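PDB 5IPW: oligopeptide ABC transporter, periplasmic oligopeptide-binding protein, putative from Thermotoga maritima MSB8, which probably binds oligopeptides outside the cytoplasmic membrane and delivers them to an ABC-type peptide transporter. Local coordinates for residues R65-P70 with V277-V282; I520-W525 with P546-V551; S527-K532 with V551-V556. One frame throughout, in Å; residues are numbered along the deposited sequence.

How the contacts relate
Contact 1 stands apart, its centre about 49 Å from that of contact 2 and on the opposite side of the chain's centre. It is a mostly buried strand pairing, held by backbone hydrogen bonds, with Arg65, Trp67 and His279 packed on one face and valines meeting on the other. Contacts 2 and 3, centres about 8 Å apart, join the same two helices, 523-534 and 550-564. Contact 2 works at the partly buried helix starts, where tryptophans meet a proline-rich loop. Contact 3, more buried, lies farther along, where tyrosines stack and aliphatic groups meet. Neither has a hydrogen bond across its segments; a probable one between the Glu547 carboxylate and Tyr553 hydroxyl links the two.

Contact 1 of 3, residues R65-P70 with V277-V282; sequences RVWKGP and VRHEYV
Arg65 pairs with His279 in parallel register: its N donates to Arg278 O at 2.8 Å, and its O accepts from Glu280 N at 3.0 Å, so the two bonds fall on the residues flanking His279. The arginine side chain runs beside the imidazole in the same direction. Its CB lies over the ring face, 4.0 Å from the ring centroid. A bend at chi3 (107°) brings NH1 round to His279 NE2, a weak, nearly straight hydrogen bond at 3.5 Å. Val66 points to the other face of the sheet, where its CB meets Val282 CG1 at 3.9 Å under helix 285-293, a site suited to a compact branched side chain. Strand 62-67 is the edge of a mixed four-stranded sheet; 276-281 lies parallel to it and antiparallel to the next strand, 252-257. Trp67 continues the ladder, N to Glu280 O at 2.9 Å and O accepting from Val282 N. Its indole is broad enough to be covered twice: His279 CB sits over the five-membered ring, 3.9 Å from its centroid, with the imidazole edge toward that face (planes 62° apart), while Gly69 CA covers the opposite face. Lys68 turns outward to a salt bridge with Asp285. At Gly69 the positive phi (73°) suits a residue without a side chain, and its N lies 3.4 Å from Tyr281 CD1.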
loop_
_atom_site.group_PDB
_atom_site.type_symbol
_atom_site.label_atom_id
_atom_site.label_comp_id
_atom_site.label_asym_id
_atom_site.label_seq_id
_atom_site.Cartn_x
_atom_site.Cartn_y
_atom_site.Cartn_z
ATOM N N ARG A 65 -9.802 -14.654 -15.041
ATOM C CA ARG A 65 -9.587 -14.614 -13.602
ATOM C C ARG A 65 -10.810 -15.178 -12.885
ATOM O O ARG A 65 -11.799 -15.571 -13.515
ATOM C CB ARG A 65 -9.368 -13.178 -13.134
ATOM C CG ARG A 65 -8.277 -12.400 -13.844
ATOM C CD ARG A 65 -8.145 -11.003 -13.234
ATOM N NE ARG A 65 -6.939 -10.860 -12.421
ATOM C CZ ARG A 65 -6.884 -10.420 -11.163
ATOM N NH1 ARG A 65 -7.973 -10.051 -10.508
ATOM N NH2 ARG A 65 -5.707 -10.335 -10.549
ATOM N N VAL A 66 -10.744 -15.192 -11.560
ATOM C CA VAL A 66 -11.882 -15.572 -10.734
ATOM C C VAL A 66 -12.062 -14.574 -9.592
ATOM O O VAL A 66 -11.081 -14.076 -9.038
ATOM C CB VAL A 66 -11.720 -17.005 -10.155
ATOM C CG1 VAL A 66 -11.662 -18.028 -11.273
ATOM C CG2 VAL A 66 -10.484 -17.124 -9.282
ATOM N N TRP A 67 -13.316 -14.295 -9.240
ATOM C CA TRP A 67 -13.618 -13.452 -8.070
ATOM C C TRP A 67 -14.817 -13.954 -7.247
ATOM O O TRP A 67 -15.554 -14.858 -7.661
ATOM C CB TRP A 67 -13.825 -11.995 -8.501
ATOM C CG TRP A 67 -15.169 -11.670 -9.102
ATOM C CD1 TRP A 67 -15.975 -12.491 -9.839
ATOM C CD2 TRP A 67 -15.839 -10.406 -9.041
ATOM N NE1 TRP A 67 -17.110 -11.822 -10.227
ATOM C CE2 TRP A 67 -17.051 -10.539 -9.749
ATOM C CE3 TRP A 67 -15.530 -9.174 -8.450
ATOM C CZ2 TRP A 67 -17.958 -9.487 -9.883
ATOM C CZ3 TRP A 67 -16.433 -8.128 -8.581
ATOM C CH2 TRP A 67 -17.635 -8.293 -9.291
ATOM N N LYS A 68 -15.001 -13.333 -6.086
ATOM C CA LYS A 68 -16.075 -13.680 -5.148
ATOM C C LYS A 68 -17.321 -12.784 -5.286
ATOM O O LYS A 68 -18.015 -12.522 -4.301
ATOM C CB LYS A 68 -15.529 -13.615 -3.721
ATOM C CG LYS A 68 -14.482 -14.679 -3.438
ATOM C CD LYS A 68 -13.851 -14.499 -2.069
ATOM C CE LYS A 68 -12.926 -15.659 -1.749
ATOM N NZ LYS A 68 -12.148 -15.400 -0.513
ATOM N N GLY A 69 -17.601 -12.331 -6.511
ATOM C CA GLY A 69 -18.750 -11.475 -6.796
ATOM C C GLY A 69 -18.597 -10.042 -6.305
ATOM O O GLY A 69 -17.527 -9.653 -5.823
ATOM N N PRO A 70 -19.682 -9.250 -6.397
ATOM C CA PRO A 70 -19.704 -7.823 -6.056
ATOM C C PRO A 70 -18.962 -7.457 -4.776
ATOM O O PRO A 70 -18.381 -6.382 -4.682
ATOM C CB PRO A 70 -21.194 -7.534 -5.913
ATOM C CG PRO A 70 -21.833 -8.463 -6.894
ATOM C CD PRO A 70 -20.989 -9.705 -6.909
ATOM N N VAL A 277 -11.158 -8.906 -20.128
ATOM C CA VAL A 277 -10.785 -9.621 -18.921
ATOM C C VAL A 277 -12.070 -10.087 -18.259
ATOM O O VAL A 277 -12.972 -9.289 -18.005
ATOM C CB VAL A 277 -9.860 -8.807 -17.973
ATOM C CG1 VAL A 277 -10.011 -7.316 -18.177
ATOM C CG2 VAL A 277 -10.076 -9.180 -16.510
ATOM N N ARG A 278 -12.158 -11.399 -18.028
ATOM C CA ARG A 278 -13.369 -11.999 -17.485
ATOM C C ARG A 278 -13.121 -12.660 -16.139
ATOM O O ARG A 278 -12.190 -13.448 -15.972
ATOM C CB ARG A 278 -14.010 -12.958 -18.505
ATOM C CG ARG A 278 -13.826 -14.456 -18.304
ATOM C CD ARG A 278 -14.189 -15.188 -19.590
ATOM N NE ARG A 278 -15.022 -16.372 -19.399
ATOM C CZ ARG A 278 -14.586 -17.603 -19.122
ATOM N NH1 ARG A 278 -13.300 -17.868 -18.955
ATOM N NH2 ARG A 278 -15.459 -18.592 -18.997
ATOM N N HIS A 279 -13.948 -12.290 -15.170
ATOM C CA HIS A 279 -13.940 -12.916 -13.855
ATOM C C HIS A 279 -15.108 -13.888 -13.760
ATOM O O HIS A 279 -16.250 -13.526 -14.074
ATOM C CB HIS A 279 -14.069 -11.868 -12.758
ATOM C CG HIS A 279 -12.883 -10.965 -12.645
ATOM N ND1 HIS A 279 -12.572 -10.024 -13.601
ATOM C CD2 HIS A 279 -11.940 -10.851 -11.682
ATOM C CE1 HIS A 279 -11.480 -9.377 -13.240
ATOM N NE2 HIS A 279 -11.083 -9.853 -12.075
ATOM N N GLU A 280 -14.811 -15.121 -13.355
ATOM C CA GLU A 280 -15.844 -16.081 -12.996
ATOM C C GLU A 280 -16.175 -15.965 -11.512
ATOM O O GLU A 280 -15.271 -15.936 -10.669
ATOM C CB GLU A 280 -15.394 -17.501 -13.312
ATOM C CG GLU A 280 -16.522 -18.520 -13.201
ATOM C CD GLU A 280 -16.159 -19.892 -13.735
ATOM O OE1 GLU A 280 -15.192 -20.023 -14.521
ATOM O OE2 GLU A 280 -16.865 -20.846 -13.364
ATOM N N TYR A 281 -17.467 -15.886 -11.190
ATOM C CA TYR A 281 -17.884 -15.957 -9.794
ATOM C C TYR A 281 -17.524 -17.344 -9.242
ATOM O O TYR A 281 -17.759 -18.364 -9.886
ATOM C CB TYR A 281 -19.388 -15.685 -9.598
ATOM C CG TYR A 281 -19.817 -15.912 -8.154
ATOM C CD1 TYR A 281 -19.715 -14.896 -7.209
ATOM C CD2 TYR A 281 -20.269 -17.164 -7.726
ATOM C CE1 TYR A 281 -20.074 -15.105 -5.884
ATOM C CE2 TYR A 281 -20.629 -17.387 -6.404
ATOM C CZ TYR A 281 -20.530 -16.357 -5.486
ATOM O OH TYR A 281 -20.887 -16.582 -4.171
ATOM N N VAL A 282 -16.938 -17.364 -8.056
ATOM C CA VAL A 282 -16.601 -18.606 -7.396
ATOM C C VAL A 282 -17.060 -18.554 -5.944
ATOM O O VAL A 282 -17.141 -17.482 -5.340
ATOM C CB VAL A 282 -15.089 -18.916 -7.464
ATOM C CG1 VAL A 282 -14.665 -19.178 -8.901
ATOM C CG2 VAL A 282 -14.261 -17.798 -6.843
#

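Contact 2 of 3, residues I520-W525 with P546-V551; sequences IGWSGW and PEPPEV
The indole of Trp522 carries two prolines on one face. Pro548 CB rests over the five-membered ring, 3.6 Å from its centroid, and Pro549 CD over the six-membered ring, 3.9 Å from its centroid. At the edge of the same indole, near its plane, Pro546 O approaches CD1 at 3.6 Å. The second indole, Trp525, is covered on one face by Glu547, whose CA stands 3.9 Å from the centroid of the five-membered ring. The glutamate chain, with CG anti to the backbone N (chi1 -164°), then passes over the benzo part, CG lying 3.8 Å from Trp525 CE3, and its carboxylate stacks there at 19° to the ring plane. Pro548 serves both tryptophans, because its CD also packs on Trp525 CB at 3.5 Å. The polar ends bond just outside: Trp525 NE1 to Gly545 O, and Glu547 OE2 to Tyr553 OH. An alanine in place of Trp522 is likely to leave Pro548 and Pro549 without the flat surface they lie on and to open a gap beside the start of helix 550-564, where Pro549 is the N-cap. Between the segments themselves the hold is CH-pi and apolar, so it depends on C-H groups of prolines and of the glutamate chain lying on indole faces; the Trp525 bond to Gly545 adds a polar tie to the same loop.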
loop_
_atom_site.group_PDB
_atom_site.type_symbol
_atom_site.label_atom_id
_atom_site.label_comp_id
_atom_site.label_asym_id
_atom_site.label_seq_id
_atom_site.Cartn_x
_atom_site.Cartn_y
_atom_site.Cartn_z
ATOM N N ILE A 520 3.743 3.635 23.091
ATOM C CA ILE A 520 2.385 3.964 23.522
ATOM C C ILE A 520 2.364 4.621 24.907
ATOM O O ILE A 520 1.649 5.598 25.116
ATOM C CB ILE A 520 1.436 2.740 23.436
ATOM C CG1 ILE A 520 -0.015 3.187 23.576
ATOM C CG2 ILE A 520 1.766 1.681 24.472
ATOM C CD1 ILE A 520 -1.004 2.109 23.194
ATOM N N GLY A 521 3.177 4.112 25.829
ATOM C CA GLY A 521 3.346 4.729 27.143
ATOM C C GLY A 521 3.856 6.168 27.112
ATOM O O GLY A 521 3.555 6.945 28.011
ATOM N N TRP A 522 4.619 6.531 26.082
ATOM C CA TRP A 522 5.116 7.906 25.931
ATOM C C TRP A 522 4.138 8.866 25.237
ATOM O O TRP A 522 4.460 10.045 25.050
ATOM C CB TRP A 522 6.458 7.906 25.183
ATOM C CG TRP A 522 7.565 7.213 25.922
ATOM C CD1 TRP A 522 7.785 7.234 27.267
ATOM C CD2 TRP A 522 8.621 6.423 25.356
ATOM N NE1 TRP A 522 8.896 6.490 27.578
ATOM C CE2 TRP A 522 9.433 5.988 26.422
ATOM C CE3 TRP A 522 8.964 6.045 24.052
ATOM C CZ2 TRP A 522 10.564 5.188 26.228
ATOM C CZ3 TRP A 522 10.090 5.240 23.860
ATOM C CH2 TRP A 522 10.870 4.821 24.942
ATOM N N SER A 523 2.947 8.381 24.877
ATOM C CA SER A 523 1.944 9.197 24.169
ATOM C C SER A 523 1.595 10.508 24.867
ATOM O O SER A 523 1.248 11.489 24.206
ATOM C CB SER A 523 0.659 8.394 23.958
ATOM O OG SER A 523 0.890 7.265 23.134
ATOM N N GLY A 524 1.659 10.518 26.197
ATOM C CA GLY A 524 1.416 11.736 26.966
ATOM C C GLY A 524 2.426 12.809 26.606
ATOM O O GLY A 524 2.065 13.895 26.145
ATOM N N TRP A 525 3.697 12.476 26.791
ATOM C CA TRP A 525 4.801 13.397 26.526
ATOM C C TRP A 525 4.949 13.756 25.050
ATOM O O TRP A 525 5.201 14.915 24.717
ATOM C CB TRP A 525 6.112 12.804 27.051
ATOM C CG TRP A 525 6.210 12.869 28.539
ATOM C CD1 TRP A 525 5.877 11.892 29.433
ATOM C CD2 TRP A 525 6.656 13.984 29.310
ATOM N NE1 TRP A 525 6.098 12.329 30.716
ATOM C CE2 TRP A 525 6.577 13.611 30.668
ATOM C CE3 TRP A 525 7.123 15.263 28.984
ATOM C CZ2 TRP A 525 6.947 14.473 31.701
ATOM C CZ3 TRP A 525 7.490 16.118 30.010
ATOM C CH2 TRP A 525 7.399 15.719 31.353
ATOM N N PRO A 546 7.044 8.498 32.903
ATOM C CA PRO A 546 8.406 8.614 32.400
ATOM C C PRO A 546 8.442 9.393 31.094
ATOM O O PRO A 546 7.581 9.193 30.235
ATOM C CB PRO A 546 8.832 7.157 32.163
ATOM C CG PRO A 546 7.833 6.320 32.887
ATOM C CD PRO A 546 6.563 7.108 32.859
ATOM N N GLU A 547 9.416 10.290 30.970
ATOM C CA GLU A 547 9.657 11.008 29.729
ATOM C C GLU A 547 10.438 10.088 28.790
ATOM O O GLU A 547 11.229 9.267 29.258
ATOM C CB GLU A 547 10.446 12.285 30.006
ATOM C CG GLU A 547 10.421 13.288 28.865
ATOM C CD GLU A 547 11.078 14.611 29.214
ATOM O OE1 GLU A 547 11.599 14.750 30.342
ATOM O OE2 GLU A 547 11.069 15.518 28.353
ATOM N N PRO A 548 10.197 10.195 27.465
ATOM C CA PRO A 548 10.964 9.387 26.503
ATOM C C PRO A 548 12.392 9.881 26.319
ATOM O O PRO A 548 12.668 11.049 26.600
ATOM C CB PRO A 548 10.200 9.581 25.183
ATOM C CG PRO A 548 9.457 10.860 25.350
ATOM C CD PRO A 548 9.096 10.926 26.805
ATOM N N PRO A 549 13.293 9.003 25.832
ATOM C CA PRO A 549 14.614 9.413 25.353
ATOM C C PRO A 549 14.540 10.586 24.368
ATOM O O PRO A 549 13.518 10.785 23.715
ATOM C CB PRO A 549 15.128 8.163 24.634
ATOM C CG PRO A 549 14.436 7.024 25.290
ATOM C CD PRO A 549 13.123 7.540 25.809
ATOM N N GLU A 550 15.624 11.346 24.260
ATOM C CA GLU A 550 15.665 12.522 23.383
ATOM C C GLU A 550 15.608 12.123 21.902
ATOM O O GLU A 550 15.097 12.858 21.057
ATOM C CB GLU A 550 16.935 13.335 23.661
ATOM C CG GLU A 550 16.857 14.783 23.204
ATOM C CD GLU A 550 15.739 15.558 23.887
ATOM O OE1 GLU A 550 15.491 15.314 25.085
ATOM O OE2 GLU A 550 15.105 16.410 23.229
ATOM N N VAL A 551 16.138 10.943 21.607
ATOM C CA VAL A 551 16.139 10.408 20.257
ATOM C C VAL A 551 14.711 10.143 19.733
ATOM O O VAL A 551 14.478 10.164 18.520
ATOM C CB VAL A 551 17.030 9.144 20.196
ATOM C CG1 VAL A 551 16.372 7.964 20.894
ATOM C CG2 VAL A 551 17.403 8.814 18.763
#

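Contact 3 of 3, residues S527-K532 with V551-V556; sequences SYYIDK and VVYRLV
Helices 523-534 and 550-564, joined by a long loop, pack against each other through an aromatic pair, Tyr529 on the first and Tyr553 on the second. Their rings form an offset stack, centroids 4.3 Å apart and planes at 15°. The displacement puts the CD2 edge of Tyr529 above the Tyr553 ring, toward its rim, and one face of the Tyr529 ring also lies over Tyr553 CA. CE2 of Tyr529 thus lies 3.5 Å from Tyr553 CB. Tyr529 reaches this far because CG is anti to the backbone N (chi1 -180°), which carries the ring toward the second helix. Tyrosine suits the place: its flat face packs on the other helix, and its hydroxyl, at the far end, can leave the apolar zone for a polar partner. That partner is Asp557, on the same helix as Tyr553, to which the OH is hydrogen-bonded. Arg554 NH1 approaches Tyr529 OH at 3.5 Å, a proximity that is no hydrogen bond, with the guanidinium turned nearly at right angles to the ring. Salt bridges to Glu550 and to the same Asp557 hold the arginine, so the carboxylate of Asp557 receives both groups and would be expected to be stabilised in its charged form. Beyond the rings, branched aliphatic side chains meet: Ile530 CG1 touches Val556 CG1 at 3.6 Å, and Tyr529 CD1 lies 4.3 Å from the same methyl. The segment axes come no closer than 10.7 Å, a separation bridged by these side chains. Their crossing angle of -51° falls in the range common for packed alpha-helices, as in two consecutive helices joined by a loop, packed here through an aromatic stack.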
loop_
_atom_site.group_PDB
_atom_site.type_symbol
_atom_site.label_atom_id
_atom_site.label_comp_id
_atom_site.label_asym_id
_atom_site.label_seq_id
_atom_site.Cartn_x
_atom_site.Cartn_y
_atom_site.Cartn_z
ATOM N N SER A 527 2.631 13.919 22.849
ATOM C CA SER A 527 1.560 14.853 22.538
ATOM C C SER A 527 1.857 16.234 23.136
ATOM O O SER A 527 1.582 17.265 22.514
ATOM C CB SER A 527 0.242 14.301 23.068
ATOM O OG SER A 527 -0.858 14.991 22.523
ATOM N N TYR A 528 2.423 16.239 24.344
ATOM C CA TYR A 528 2.874 17.470 25.004
ATOM C C TYR A 528 3.978 18.169 24.192
ATOM O O TYR A 528 3.981 19.397 24.062
ATOM C CB TYR A 528 3.331 17.158 26.444
ATOM C CG TYR A 528 3.957 18.319 27.199
ATOM C CD1 TYR A 528 3.342 19.571 27.237
ATOM C CD2 TYR A 528 5.153 18.154 27.895
ATOM C CE1 TYR A 528 3.909 20.630 27.927
ATOM C CE2 TYR A 528 5.729 19.209 28.591
ATOM C CZ TYR A 528 5.101 20.446 28.603
ATOM O OH TYR A 528 5.657 21.504 29.285
ATOM N N TYR A 529 4.882 17.377 23.616
ATOM C CA TYR A 529 6.005 17.898 22.838
ATOM C C TYR A 529 5.546 18.552 21.542
ATOM O O TYR A 529 5.894 19.693 21.252
ATOM C CB TYR A 529 6.966 16.759 22.521
ATOM C CG TYR A 529 8.183 17.154 21.720
ATOM C CD1 TYR A 529 8.131 17.247 20.334
ATOM C CD2 TYR A 529 9.397 17.407 22.350
ATOM C CE1 TYR A 529 9.251 17.594 19.597
ATOM C CE2 TYR A 529 10.523 17.752 21.624
ATOM C CZ TYR A 529 10.448 17.844 20.247
ATOM O OH TYR A 529 11.569 18.188 19.522
ATOM N N ILE A 530 4.773 17.811 20.759
ATOM C CA ILE A 530 4.267 18.309 19.483
ATOM C C ILE A 530 3.493 19.596 19.722
ATOM O O ILE A 530 3.710 20.592 19.035
ATOM C CB ILE A 530 3.362 17.270 18.784
ATOM C CG1 ILE A 530 4.186 16.061 18.335
ATOM C CG2 ILE A 530 2.665 17.878 17.570
ATOM C CD1 ILE A 530 3.360 14.824 18.053
ATOM N N ASP A 531 2.598 19.567 20.706
ATOM C CA ASP A 531 1.791 20.739 21.044
ATOM C C ASP A 531 2.643 21.956 21.402
ATOM O O ASP A 531 2.348 23.071 20.969
ATOM C CB ASP A 531 0.810 20.437 22.189
ATOM C CG ASP A 531 -0.631 20.294 21.715
ATOM O OD1 ASP A 531 -0.873 20.163 20.494
ATOM O OD2 ASP A 531 -1.533 20.322 22.577
ATOM N N LYS A 532 3.695 21.740 22.187
ATOM C CA LYS A 532 4.567 22.835 22.612
ATOM C C LYS A 532 5.389 23.381 21.447
ATOM O O LYS A 532 5.224 24.533 21.053
ATOM C CB LYS A 532 5.491 22.389 23.753
ATOM C CG LYS A 532 6.371 23.500 24.311
ATOM C CD LYS A 532 7.191 23.034 25.502
ATOM C CE LYS A 532 8.233 24.070 25.892
ATOM N NZ LYS A 532 9.079 23.602 27.023
ATOM N N VAL A 551 16.138 10.943 21.607
ATOM C CA VAL A 551 16.139 10.408 20.257
ATOM C C VAL A 551 14.711 10.143 19.733
ATOM O O VAL A 551 14.478 10.164 18.520
ATOM C CB VAL A 551 17.030 9.144 20.196
ATOM C CG1 VAL A 551 16.372 7.964 20.894
ATOM C CG2 VAL A 551 17.403 8.814 18.763
ATOM N N VAL A 552 13.761 9.909 20.641
ATOM C CA VAL A 552 12.344 9.793 20.275
ATOM C C VAL A 552 11.777 11.148 19.859
ATOM O O VAL A 552 11.115 11.255 18.829
ATOM C CB VAL A 552 11.503 9.202 21.430
ATOM C CG1 VAL A 552 10.014 9.274 21.128
ATOM C CG2 VAL A 552 11.899 7.756 21.695
ATOM N N TYR A 553 12.032 12.184 20.653
ATOM C CA TYR A 553 11.596 13.539 20.300
ATOM C C TYR A 553 12.148 13.966 18.943
ATOM O O TYR A 553 11.577 14.835 18.280
ATOM C CB TYR A 553 12.041 14.559 21.352
ATOM C CG TYR A 553 11.269 14.565 22.661
ATOM C CD1 TYR A 553 9.914 14.231 22.717
ATOM C CD2 TYR A 553 11.890 14.959 23.846
ATOM C CE1 TYR A 553 9.218 14.259 23.915
ATOM C CE2 TYR A 553 11.200 14.992 25.045
ATOM C CZ TYR A 553 9.864 14.642 25.075
ATOM O OH TYR A 553 9.173 14.673 26.263
ATOM N N ARG A 554 13.270 13.366 18.553
ATOM C CA ARG A 554 13.913 13.655 17.276
ATOM C C ARG A 554 13.120 13.061 16.112
ATOM O O ARG A 554 12.878 13.738 15.108
ATOM C CB ARG A 554 15.361 13.129 17.278
ATOM C CG ARG A 554 16.396 14.097 16.716
ATOM C CD ARG A 554 16.242 15.514 17.262
ATOM N NE ARG A 554 15.878 15.538 18.683
ATOM C CZ ARG A 554 15.271 16.552 19.301
ATOM N NH1 ARG A 554 14.938 17.660 18.645
ATOM N NH2 ARG A 554 14.986 16.457 20.595
ATOM N N LEU A 555 12.714 11.798 16.254
ATOM C CA LEU A 555 11.864 11.135 15.256
ATOM C C LEU A 555 10.593 11.924 14.949
ATOM O O LEU A 555 10.108 11.901 13.820
ATOM C CB LEU A 555 11.483 9.723 15.704
ATOM C CG LEU A 555 12.529 8.637 15.482
ATOM C CD1 LEU A 555 12.111 7.358 16.188
ATOM C CD2 LEU A 555 12.750 8.370 14.002
ATOM N N VAL A 556 10.055 12.619 15.948
ATOM C CA VAL A 556 8.895 13.478 15.731
ATOM C C VAL A 556 9.289 14.608 14.793
ATOM O O VAL A 556 8.616 14.847 13.795
ATOM C CB VAL A 556 8.349 14.068 17.048
ATOM C CG1 VAL A 556 7.214 15.044 16.778
ATOM C CG2 VAL A 556 7.873 12.960 17.978
#